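Long-range contacts in sialidase B (Streptococcus pneumoniae serotype 4, PDB 4XJU), which cleaves terminal sialic acid residues from oligosaccharides, glycoproteins and glycolipids by breaking their alpha-(2->3)-, alpha-(2->6)- and alpha-(2->8)-glycosidic linkages: residues A[498-503]-A[519-524]; A[549-554]-A[579-584]; A[573-578]-A[611-616]. The protein carries 1 engineered substitution. All blocks are in the same frame, centred on the assembly; numbering follows the deposited sequence.

In the fold
All three contacts lie in the beta-propeller domain of this family 33 sialidase, and all three touch the bound 19D. Interaction 1 closes before interaction 2 opens, and their centres are about 11 Å apart. The segments of interactions 2 and 3 alternate along the chain, and their centres are only about 5 Å apart. Between the centres of interactions 1 and 3 the distance is about 15 Å. Interaction 1 brackets the first two strands of the sheet 504-510 to 541-542. Interactions 2 and 3 gather round the next sheet, strands 556-560 to 598-605. Together they bring the probable catalytic residues E503 and Y615 and the ligand-binding R519 and R581 to 19D.

Interaction 1 of 3, residues A[498-503]-A[519-524]; sequences KNATAE and RTTTGK. With 19D ((1R,2R,3R,4R,5R,7R)-2-(acetylamino)-7-[(1R)-1,2-dihydroxyethyl]-4-fluoro-3-hydroxy-6,8-dioxabicyclo[3.2.1]octane-5-carboxylic acid), chain G.
R519 and E503 lie side by side and point the same way, so that their charged ends meet next to the bound 19D. The arginine CG is anti to its own backbone N (chi1 174°), and with the chain extended from CG to NE the guanidinium is carried to its full reach. NH1 stands 2.8 Å from E503 OE2 in a salt bridge that is far from coplanar: the carboxylate and guanidinium planes are 71° apart, and NH1 comes from above the carboxylate. E503 OE1 probably has the hydroxyl of Y615 as its hydrogen-bond partner. Both terminal nitrogens of R519 share one ligand oxygen: NH1 and NH2 are each 3.2 Å from O1A of 19D, which sits at the guanidinium edge. NE donates to the carbonyl of Y551, which, with the bonds at NH1 and NH2, holds the guanidinium in its rotation. Arginine suits this place, as its flat cation offers N-H groups to carboxylate, ligand and backbone at once.

T501 covers one guanidinium face. Its CB lies 3.7 Å above the plane, over the centre, while CG2 approaches R519 NH1 to 3.6 Å; a branched, compact residue fills that flat face well. The aliphatic part of the arginine runs past T501 O, with CD 3.1 Å away. R519 N donates to E503 O (2.9 Å), and the short side chain of A500 packs its CB against T521 CG2, 3.9 Å away.

R519 binds 19D here, consistent with its inferred substrate role; E503 is a predicted active-site residue. Segment 498-503 leads from strand 489-494 into strand 504-510, with Y471 of strand 466-472 packed against T501, A502 and E503; segment 519-524 forms the turn between the antiparallel strands 513-518 and 526-530.

Interaction 2 of 3, residues A[549-554]-A[579-584]; sequences TSYGTQ and SGRKGG. With 19D ((1R,2R,3R,4R,5R,7R)-2-(acetylamino)-7-[(1R)-1,2-dihydroxyethyl]-4-fluoro-3-hydroxy-6,8-dioxabicyclo[3.2.1]octane-5-carboxylic acid), chain G.
Y551 lays the edge of its ring against the R581 side chain, with CE1 3.8 Å from NE and the ring and guanidinium planes 66° apart. T549 OG1, from the same segment as Y551, lies over the centre of one ring face and accepts a bond from G552 N, an ST motif. The long, extended chain of R581 lets it pass this ring and reach the ligand. Its NH2 donates almost straight to G552 O (2.9 Å, 178°), in the plane of both groups. NE is bonded to T553 OG1 at 2.9 Å, less ideally, since that hydroxyl is tilted out of the guanidinium plane; T553 CG2 lies over one face. G552 suits a backbone of positive phi. Farther along, a water 2.6 Å from Y551 OH donates to S579 O, while T549 CG2 packs on G580 N at 3.6 Å.

At its far end R581 takes the 19D carboxylate two-handed, NH1 to O1B (2.9 Å) and NH2 to O1A (3.0 Å). S635 also bonds NH1, and R519 NH2 lies close by, two like charges drawn together by one anion. R207, R519 and R581 form the arginine triad typical of sialidase propellers.

Interaction 3 of 3, residues A[573-578]-A[611-616]; sequences STPNSR and YGYAYS. With 19D ((1R,2R,3R,4R,5R,7R)-2-(acetylamino)-7-[(1R)-1,2-dihydroxyethyl]-4-fluoro-3-hydroxy-6,8-dioxabicyclo[3.2.1]octane-5-carboxylic acid), chain G.
S573, near the end of strand 567-575, meets Y613 and S616 where the chain passes from one blade of the sialidase beta-propeller to the next: segment 611-616 follows strand 598-605, the last strand of the sheet that holds S573, and runs into strand 616-620. With OG anti to its backbone N (chi1 170°), S573 turns its hydroxyl to the other segment. It accepts a hydrogen bond from Y613 OH, 2.6 Å from its OG, and also shares one with S616 OG at 2.7 Å, in which either may donate. S573 OG lies in the plane of the tyrosine ring. Serine is apt here because one small hydroxyl can both give and take, and the chain of hydroxyls continues from S616 to S556, satisfying these buried groups without any charge.

T574 comes next, its CB directed away from segment 611-616. Its OG1 donates to P575 O (2.7 Å) and also meets Q548, while its carbonyl carbon lies 3.8 Å from Y613 CE1.

P575 then supplies the apolar part of the contact. The side chains of P575 and Y613 cross at about a right angle, with P575 CD 4.1 Å from Y613 CD1, and P575 CB approaches Y613 O to 3.5 Å. A rigid ring without an N-H fits this spot, and the large tyrosine ring reaches from the proline back to S573; F630 stacks on Y613 from the strand 626-631.

Between A614 and S616, Y615, the nucleophile by similarity, turns its side chain away from 573-578, and its hydroxyl end reaches 19D. The ring takes part in a cation-pi contact with R207, and Y615 OH stands 3.3 Å from C2 of 19D.

Interaction 1 of 3, residues A[498-503]-A[519-524]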
loop_
_atom_site.group_PDB
_atom_site.type_symbol
_atom_site.label_atom_id
_atom_site.label_comp_id
_atom_site.label_asym_id
_atom_site.label_seq_id
_atom_site.Cartn_x
_atom_site.Cartn_y
_atom_site.Cartn_z
ATOM N N LYS A 498 -4.227 -23.781 -9.782
ATOM C CA LYS A 498 -2.786 -23.728 -9.576
ATOM C C LYS A 498 -2.360 -22.296 -9.862
ATOM O O LYS A 498 -3.100 -21.544 -10.511
ATOM C CB LYS A 498 -2.046 -24.700 -10.493
ATOM C CG LYS A 498 -2.381 -26.166 -10.267
ATOM C CD LYS A 498 -1.340 -27.047 -10.937
ATOM C CE LYS A 498 -1.826 -28.473 -11.127
ATOM N NZ LYS A 498 -0.876 -29.232 -11.990
ATOM N N ASN A 499 -1.191 -21.914 -9.359
ATOM C CA ASN A 499 -0.621 -20.594 -9.637
ATOM C C ASN A 499 -1.447 -19.402 -9.140
ATOM O O ASN A 499 -1.351 -18.302 -9.689
ATOM C CB ASN A 499 -0.335 -20.444 -11.136
ATOM C CG ASN A 499 0.570 -21.537 -11.663
ATOM O OD1 ASN A 499 1.271 -22.194 -10.893
ATOM N ND2 ASN A 499 0.562 -21.739 -12.982
ATOM N N ALA A 500 -2.244 -19.614 -8.099
ATOM C CA ALA A 500 -3.092 -18.543 -7.582
ATOM C C ALA A 500 -2.387 -17.767 -6.471
ATOM O O ALA A 500 -1.688 -18.343 -5.643
ATOM C CB ALA A 500 -4.417 -19.100 -7.075
ATOM N N THR A 501 -2.584 -16.458 -6.460
ATOM C CA THR A 501 -2.218 -15.651 -5.309
ATOM C C THR A 501 -3.412 -15.720 -4.370
ATOM O O THR A 501 -4.230 -14.806 -4.326
ATOM C CB THR A 501 -1.929 -14.206 -5.739
ATOM O OG1 THR A 501 -0.915 -14.222 -6.752
ATOM C CG2 THR A 501 -1.439 -13.367 -4.564
ATOM N N ALA A 502 -3.518 -16.826 -3.634
ATOM C CA ALA A 502 -4.743 -17.133 -2.908
ATOM C C ALA A 502 -4.733 -16.495 -1.527
ATOM O O ALA A 502 -4.778 -17.189 -0.497
ATOM C CB ALA A 502 -4.957 -18.640 -2.816
ATOM N N GLU A 503 -4.678 -15.166 -1.514
ATOM C CA GLU A 503 -4.687 -14.413 -0.263
ATOM C C GLU A 503 -6.026 -14.615 0.437
ATOM O O GLU A 503 -7.098 -14.343 -0.127
ATOM C CB GLU A 503 -4.387 -12.935 -0.528
ATOM C CG GLU A 503 -2.968 -12.706 -1.075
ATOM C CD GLU A 503 -2.838 -11.416 -1.862
ATOM O OE1 GLU A 503 -1.702 -10.876 -1.955
ATOM O OE2 GLU A 503 -3.867 -10.928 -2.388
ATOM N N ARG A 519 -8.865 -14.768 -2.435
ATOM C CA ARG A 519 -8.605 -14.350 -3.815
ATOM C C ARG A 519 -8.377 -15.569 -4.689
ATOM O O ARG A 519 -7.756 -16.552 -4.258
ATOM C CB ARG A 519 -7.342 -13.477 -3.826
ATOM C CG ARG A 519 -6.812 -13.049 -5.190
ATOM C CD ARG A 519 -5.625 -12.116 -4.982
ATOM N NE ARG A 519 -4.858 -11.861 -6.202
ATOM C CZ ARG A 519 -3.808 -11.051 -6.242
ATOM N NH1 ARG A 519 -3.408 -10.427 -5.131
ATOM N NH2 ARG A 519 -3.153 -10.873 -7.381
ATOM N N THR A 520 -8.886 -15.514 -5.916
ATOM C CA THR A 520 -8.714 -16.616 -6.861
ATOM C C THR A 520 -8.236 -16.111 -8.223
ATOM O O THR A 520 -7.904 -14.939 -8.388
ATOM C CB THR A 520 -10.022 -17.409 -7.053
ATOM O OG1 THR A 520 -10.939 -16.643 -7.843
ATOM C CG2 THR A 520 -10.668 -17.716 -5.697
ATOM N N THR A 521 -8.223 -17.008 -9.199
ATOM C CA THR A 521 -7.905 -16.650 -10.575
ATOM C C THR A 521 -9.161 -16.716 -11.447
ATOM O O THR A 521 -9.067 -16.713 -12.669
ATOM C CB THR A 521 -6.852 -17.597 -11.146
ATOM O OG1 THR A 521 -7.310 -18.939 -10.970
ATOM C CG2 THR A 521 -5.519 -17.435 -10.417
ATOM N N THR A 522 -10.332 -16.785 -10.815
ATOM C CA THR A 522 -11.597 -16.985 -11.540
ATOM C C THR A 522 -12.444 -15.739 -11.750
ATOM O O THR A 522 -13.460 -15.798 -12.445
ATOM C CB THR A 522 -12.518 -18.011 -10.839
ATOM O OG1 THR A 522 -12.959 -17.482 -9.583
ATOM C CG2 THR A 522 -11.797 -19.330 -10.620
ATOM N N GLY A 523 -12.064 -14.629 -11.119
ATOM C CA GLY A 523 -12.875 -13.422 -11.170
ATOM C C GLY A 523 -13.917 -13.354 -10.063
ATOM O O GLY A 523 -14.673 -12.383 -9.954
ATOM N N LYS A 524 -13.978 -14.400 -9.249
ATOM C CA LYS A 524 -14.875 -14.422 -8.100
ATOM C C LYS A 524 -14.087 -14.707 -6.836
ATOM O O LYS A 524 -13.128 -15.474 -6.865
ATOM C CB LYS A 524 -15.946 -15.502 -8.282
ATOM C CG LYS A 524 -16.801 -15.296 -9.523
ATOM C CD LYS A 524 -17.637 -16.532 -9.851
ATOM C CE LYS A 524 -18.794 -16.690 -8.889
ATOM N NZ LYS A 524 -19.748 -15.551 -8.993
HETATM C C1 19D G . -0.230 -7.926 -5.883
HETATM O O1A 19D G . -1.017 -8.739 -6.457
HETATM O O1B 19D G . -0.370 -6.692 -5.911
HETATM C C2 19D G . 0.934 -8.533 -5.145
HETATM C C3 19D G . 1.409 -7.746 -3.899
HETATM C C4 19D G . 1.967 -8.721 -2.792
HETATM O O4 19D G . 2.792 -7.962 -1.905
HETATM C C5 19D G . 2.826 -9.903 -3.499
HETATM N N5 19D G . 3.348 -10.801 -2.478
HETATM C C6 19D G . 1.983 -10.492 -4.647
HETATM O O6 19D G . 0.692 -9.888 -4.748
HETATM C C7 19D G . 2.558 -9.960 -5.956
HETATM O O7 19D G . 1.990 -8.625 -6.099
HETATM C C8 19D G . 2.384 -10.836 -7.215
HETATM O O8 19D G . 1.020 -11.153 -7.548
HETATM C C9 19D G . 3.154 -12.146 -7.084
HETATM O O9 19D G . 2.471 -13.081 -6.248
HETATM C C10 19D G . 4.523 -11.397 -2.680
HETATM O O10 19D G . 5.180 -11.213 -3.701
HETATM C C11 19D G . 4.986 -12.292 -1.582
HETATM F F1 19D G . 2.075 -6.927 -4.223
#

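Interaction 2 of 3, residues A[549-554]-A[579-584]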
loop_
_atom_site.group_PDB
_atom_site.type_symbol
_atom_site.label_atom_id
_atom_site.label_comp_id
_atom_site.label_asym_id
_atom_site.label_seq_id
_atom_site.Cartn_x
_atom_site.Cartn_y
_atom_site.Cartn_z
ATOM N N THR A 549 -11.055 -8.980 -10.828
ATOM C CA THR A 549 -10.362 -9.206 -12.084
ATOM C C THR A 549 -9.894 -10.648 -12.140
ATOM O O THR A 549 -9.963 -11.360 -11.143
ATOM C CB THR A 549 -9.144 -8.310 -12.178
ATOM O OG1 THR A 549 -8.284 -8.591 -11.071
ATOM C CG2 THR A 549 -9.552 -6.837 -12.151
ATOM N N SER A 550 -9.378 -11.064 -13.298
ATOM C CA SER A 550 -8.822 -12.404 -13.460
ATOM C C SER A 550 -7.684 -12.695 -12.480
ATOM O O SER A 550 -7.525 -13.825 -12.010
ATOM C CB SER A 550 -8.329 -12.601 -14.901
ATOM O OG SER A 550 -7.357 -11.620 -15.219
ATOM N N TYR A 551 -6.877 -11.685 -12.179
ATOM C CA TYR A 551 -5.746 -11.889 -11.275
ATOM C C TYR A 551 -6.158 -11.731 -9.815
ATOM O O TYR A 551 -5.518 -12.298 -8.933
ATOM C CB TYR A 551 -4.578 -10.954 -11.617
ATOM C CG TYR A 551 -4.993 -9.516 -11.791
ATOM C CD1 TYR A 551 -5.064 -8.655 -10.694
ATOM C CD2 TYR A 551 -5.307 -9.010 -13.045
ATOM C CE1 TYR A 551 -5.444 -7.339 -10.844
ATOM C CE2 TYR A 551 -5.686 -7.684 -13.198
ATOM C CZ TYR A 551 -5.747 -6.863 -12.094
ATOM O OH TYR A 551 -6.120 -5.544 -12.235
ATOM N N GLY A 552 -7.211 -10.950 -9.570
ATOM C CA GLY A 552 -7.795 -10.846 -8.242
ATOM C C GLY A 552 -7.084 -9.861 -7.337
ATOM O O GLY A 552 -6.038 -9.306 -7.698
ATOM N N THR A 553 -7.675 -9.624 -6.165
ATOM C CA THR A 553 -7.132 -8.683 -5.202
ATOM C C THR A 553 -7.391 -9.249 -3.811
ATOM O O THR A 553 -8.384 -9.937 -3.589
ATOM C CB THR A 553 -7.798 -7.279 -5.330
ATOM O OG1 THR A 553 -7.708 -6.812 -6.691
ATOM C CG2 THR A 553 -7.113 -6.254 -4.417
ATOM N N GLN A 554 -6.486 -8.974 -2.880
ATOM C CA GLN A 554 -6.725 -9.288 -1.475
ATOM C C GLN A 554 -8.114 -8.817 -1.025
ATOM O O GLN A 554 -8.570 -7.728 -1.399
ATOM C CB GLN A 554 -5.663 -8.594 -0.609
ATOM C CG GLN A 554 -5.699 -9.020 0.861
ATOM C CD GLN A 554 -5.518 -7.848 1.817
ATOM O OE1 GLN A 554 -5.591 -6.684 1.415
ATOM N NE2 GLN A 554 -5.275 -8.152 3.086
ATOM N N SER A 579 -12.623 -5.190 -14.203
ATOM C CA SER A 579 -11.691 -4.503 -15.086
ATOM C C SER A 579 -10.357 -4.137 -14.420
ATOM O O SER A 579 -9.281 -4.374 -14.980
ATOM C CB SER A 579 -12.353 -3.252 -15.675
ATOM O OG SER A 579 -13.551 -3.582 -16.356
ATOM N N GLY A 580 -10.421 -3.560 -13.226
ATOM C CA GLY A 580 -9.207 -3.153 -12.530
ATOM C C GLY A 580 -9.377 -3.173 -11.023
ATOM O O GLY A 580 -10.398 -3.659 -10.521
ATOM N N ARG A 581 -8.382 -2.675 -10.294
ATOM C CA ARG A 581 -8.519 -2.542 -8.840
ATOM C C ARG A 581 -9.134 -1.190 -8.574
ATOM O O ARG A 581 -8.430 -0.201 -8.352
ATOM C CB ARG A 581 -7.160 -2.692 -8.142
ATOM C CG ARG A 581 -6.590 -4.111 -8.327
ATOM C CD ARG A 581 -5.322 -4.357 -7.556
ATOM N NE ARG A 581 -5.065 -5.797 -7.445
ATOM C CZ ARG A 581 -3.909 -6.327 -7.073
ATOM N NH1 ARG A 581 -2.890 -5.532 -6.774
ATOM N NH2 ARG A 581 -3.784 -7.641 -6.993
ATOM N N LYS A 582 -10.462 -1.155 -8.635
ATOM C CA LYS A 582 -11.231 0.064 -8.454
ATOM C C LYS A 582 -12.634 -0.311 -7.992
ATOM O O LYS A 582 -12.964 -1.494 -7.902
ATOM C CB LYS A 582 -11.276 0.862 -9.775
ATOM C CG LYS A 582 -11.770 0.051 -10.971
ATOM C CD LYS A 582 -11.645 0.847 -12.283
ATOM C CE LYS A 582 -11.987 -0.036 -13.478
ATOM N NZ LYS A 582 -11.711 0.617 -14.794
ATOM N N GLY A 583 -13.456 0.683 -7.690
ATOM C CA GLY A 583 -14.812 0.419 -7.231
ATOM C C GLY A 583 -14.833 -0.248 -5.871
ATOM O O GLY A 583 -15.493 -1.262 -5.686
ATOM N N GLY A 584 -14.112 0.326 -4.911
ATOM C CA GLY A 584 -14.037 -0.264 -3.593
ATOM C C GLY A 584 -15.391 -0.308 -2.910
ATOM O O GLY A 584 -16.191 0.624 -3.026
HETATM C C1 19D G . -0.230 -7.926 -5.883
HETATM O O1A 19D G . -1.017 -8.739 -6.457
HETATM O O1B 19D G . -0.370 -6.692 -5.911
HETATM C C2 19D G . 0.934 -8.533 -5.145
HETATM C C3 19D G . 1.409 -7.746 -3.899
HETATM C C4 19D G . 1.967 -8.721 -2.792
HETATM O O4 19D G . 2.792 -7.962 -1.905
HETATM C C5 19D G . 2.826 -9.903 -3.499
HETATM N N5 19D G . 3.348 -10.801 -2.478
HETATM C C6 19D G . 1.983 -10.492 -4.647
HETATM O O6 19D G . 0.692 -9.888 -4.748
HETATM C C7 19D G . 2.558 -9.960 -5.956
HETATM O O7 19D G . 1.990 -8.625 -6.099
HETATM C C8 19D G . 2.384 -10.836 -7.215
HETATM O O8 19D G . 1.020 -11.153 -7.548
HETATM C C9 19D G . 3.154 -12.146 -7.084
HETATM O O9 19D G . 2.471 -13.081 -6.248
HETATM C C10 19D G . 4.523 -11.397 -2.680
HETATM O O10 19D G . 5.180 -11.213 -3.701
HETATM C C11 19D G . 4.986 -12.292 -1.582
HETATM F F1 19D G . 2.075 -6.927 -4.223
HETATM O O HOH W 1 -6.453 -4.496 -14.632
#

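Interaction 3 of 3, residues A[573-578]-A[611-616]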
loop_
_atom_site.group_PDB
_atom_site.type_symbol
_atom_site.label_atom_id
_atom_site.label_comp_id
_atom_site.label_asym_id
_atom_site.label_seq_id
_atom_site.Cartn_x
_atom_site.Cartn_y
_atom_site.Cartn_z
ATOM N N SER A 573 -14.298 -6.392 2.632
ATOM C CA SER A 573 -13.750 -5.230 1.919
ATOM C C SER A 573 -12.969 -5.700 0.691
ATOM O O SER A 573 -12.068 -6.544 0.800
ATOM C CB SER A 573 -12.801 -4.449 2.825
ATOM O OG SER A 573 -12.110 -3.472 2.057
ATOM N N THR A 574 -13.302 -5.145 -0.470
ATOM C CA THR A 574 -12.710 -5.586 -1.724
ATOM C C THR A 574 -13.031 -4.586 -2.826
ATOM O O THR A 574 -14.026 -3.873 -2.740
ATOM C CB THR A 574 -13.300 -6.957 -2.140
ATOM O OG1 THR A 574 -12.821 -7.326 -3.442
ATOM C CG2 THR A 574 -14.823 -6.877 -2.181
ATOM N N PRO A 575 -12.184 -4.524 -3.866
ATOM C CA PRO A 575 -12.663 -3.865 -5.082
ATOM C C PRO A 575 -13.837 -4.669 -5.655
ATOM O O PRO A 575 -13.904 -5.875 -5.443
ATOM C CB PRO A 575 -11.462 -3.963 -6.028
ATOM C CG PRO A 575 -10.652 -5.138 -5.507
ATOM C CD PRO A 575 -10.811 -5.041 -4.007
ATOM N N ASN A 576 -14.751 -4.010 -6.350
ATOM C CA ASN A 576 -15.831 -4.718 -7.037
ATOM C C ASN A 576 -15.820 -4.270 -8.493
ATOM O O ASN A 576 -16.447 -3.267 -8.869
ATOM C CB ASN A 576 -17.179 -4.432 -6.366
ATOM C CG ASN A 576 -18.290 -5.349 -6.862
ATOM O OD1 ASN A 576 -18.142 -6.050 -7.870
ATOM N ND2 ASN A 576 -19.414 -5.346 -6.149
ATOM N N SER A 577 -15.065 -5.005 -9.306
ATOM C CA SER A 577 -14.796 -4.613 -10.691
ATOM C C SER A 577 -14.177 -5.781 -11.435
ATOM O O SER A 577 -13.319 -6.485 -10.887
ATOM C CB SER A 577 -13.836 -3.418 -10.734
ATOM O OG SER A 577 -13.417 -3.141 -12.068
ATOM N N ARG A 578 -14.611 -5.991 -12.677
ATOM C CA ARG A 578 -14.035 -7.031 -13.526
ATOM C C ARG A 578 -12.838 -6.498 -14.293
ATOM O O ARG A 578 -12.127 -7.256 -14.947
ATOM C CB ARG A 578 -15.076 -7.525 -14.554
ATOM C CG ARG A 578 -16.323 -8.112 -13.950
ATOM C CD ARG A 578 -17.276 -8.748 -14.972
ATOM N NE ARG A 578 -18.031 -9.844 -14.353
ATOM C CZ ARG A 578 -18.812 -10.709 -14.997
ATOM N NH1 ARG A 578 -18.965 -10.630 -16.312
ATOM N NH2 ARG A 578 -19.439 -11.662 -14.315
ATOM N N TYR A 611 -12.775 5.025 -9.360
ATOM C CA TYR A 611 -11.606 5.391 -8.538
ATOM C C TYR A 611 -10.958 4.171 -7.902
ATOM O O TYR A 611 -11.642 3.216 -7.531
ATOM C CB TYR A 611 -11.964 6.435 -7.464
ATOM C CG TYR A 611 -12.092 7.843 -8.008
ATOM C CD1 TYR A 611 -12.208 8.074 -9.373
ATOM C CD2 TYR A 611 -12.072 8.941 -7.156
ATOM C CE1 TYR A 611 -12.320 9.366 -9.881
ATOM C CE2 TYR A 611 -12.182 10.243 -7.651
ATOM C CZ TYR A 611 -12.305 10.441 -9.015
ATOM O OH TYR A 611 -12.410 11.723 -9.515
ATOM N N GLY A 612 -9.634 4.223 -7.769
ATOM C CA GLY A 612 -8.843 3.075 -7.383
ATOM C C GLY A 612 -9.076 2.577 -5.972
ATOM O O GLY A 612 -9.290 3.356 -5.033
ATOM N N TYR A 613 -9.038 1.257 -5.827
ATOM C CA TYR A 613 -9.184 0.609 -4.530
ATOM C C TYR A 613 -8.558 -0.765 -4.625
ATOM O O TYR A 613 -9.000 -1.601 -5.419
ATOM C CB TYR A 613 -10.669 0.468 -4.181
ATOM C CG TYR A 613 -10.936 0.049 -2.743
ATOM C CD1 TYR A 613 -11.014 -1.299 -2.376
ATOM C CD2 TYR A 613 -11.142 1.006 -1.755
ATOM C CE1 TYR A 613 -11.282 -1.674 -1.042
ATOM C CE2 TYR A 613 -11.395 0.645 -0.439
ATOM C CZ TYR A 613 -11.474 -0.684 -0.089
ATOM O OH TYR A 613 -11.740 -1.006 1.232
ATOM N N ALA A 614 -7.511 -1.014 -3.848
ATOM C CA ALA A 614 -6.796 -2.282 -3.988
ATOM C C ALA A 614 -6.770 -3.088 -2.699
ATOM O O ALA A 614 -7.826 -3.486 -2.193
ATOM C CB ALA A 614 -5.392 -2.057 -4.533
ATOM N N TYR A 615 -5.588 -3.350 -2.158
ATOM C CA TYR A 615 -5.537 -4.091 -0.895
ATOM C C TYR A 615 -6.152 -3.246 0.211
ATOM O O TYR A 615 -6.123 -2.014 0.156
ATOM C CB TYR A 615 -4.103 -4.474 -0.510
ATOM C CG TYR A 615 -3.510 -5.648 -1.260
ATOM C CD1 TYR A 615 -3.658 -5.778 -2.634
ATOM C CD2 TYR A 615 -2.748 -6.596 -0.600
ATOM C CE1 TYR A 615 -3.085 -6.856 -3.326
ATOM C CE2 TYR A 615 -2.166 -7.659 -1.276
ATOM C CZ TYR A 615 -2.331 -7.781 -2.632
ATOM O OH TYR A 615 -1.742 -8.843 -3.274
ATOM N N SER A 616 -6.698 -3.907 1.226
ATOM C CA SER A 616 -7.398 -3.196 2.291
ATOM C C SER A 616 -7.323 -3.951 3.597
ATOM O O SER A 616 -7.011 -5.145 3.627
ATOM C CB SER A 616 -8.863 -2.991 1.921
ATOM O OG SER A 616 -9.516 -4.236 1.741
HETATM C C1 19D G . -0.230 -7.926 -5.883
HETATM O O1A 19D G . -1.017 -8.739 -6.457
HETATM O O1B 19D G . -0.370 -6.692 -5.911
HETATM C C2 19D G . 0.934 -8.533 -5.145
HETATM C C3 19D G . 1.409 -7.746 -3.899
HETATM C C4 19D G . 1.967 -8.721 -2.792
HETATM O O4 19D G . 2.792 -7.962 -1.905
HETATM C C5 19D G . 2.826 -9.903 -3.499
HETATM N N5 19D G . 3.348 -10.801 -2.478
HETATM C C6 19D G . 1.983 -10.492 -4.647
HETATM O O6 19D G . 0.692 -9.888 -4.748
HETATM C C7 19D G . 2.558 -9.960 -5.956
HETATM O O7 19D G . 1.990 -8.625 -6.099
HETATM C C8 19D G . 2.384 -10.836 -7.215
HETATM O O8 19D G . 1.020 -11.153 -7.548
HETATM C C9 19D G . 3.154 -12.146 -7.084
HETATM O O9 19D G . 2.471 -13.081 -6.248
HETATM C C10 19D G . 4.523 -11.397 -2.680
HETATM O O10 19D G . 5.180 -11.213 -3.701
HETATM C C11 19D G . 4.986 -12.292 -1.582
HETATM F F1 19D G . 2.075 -6.927 -4.223
#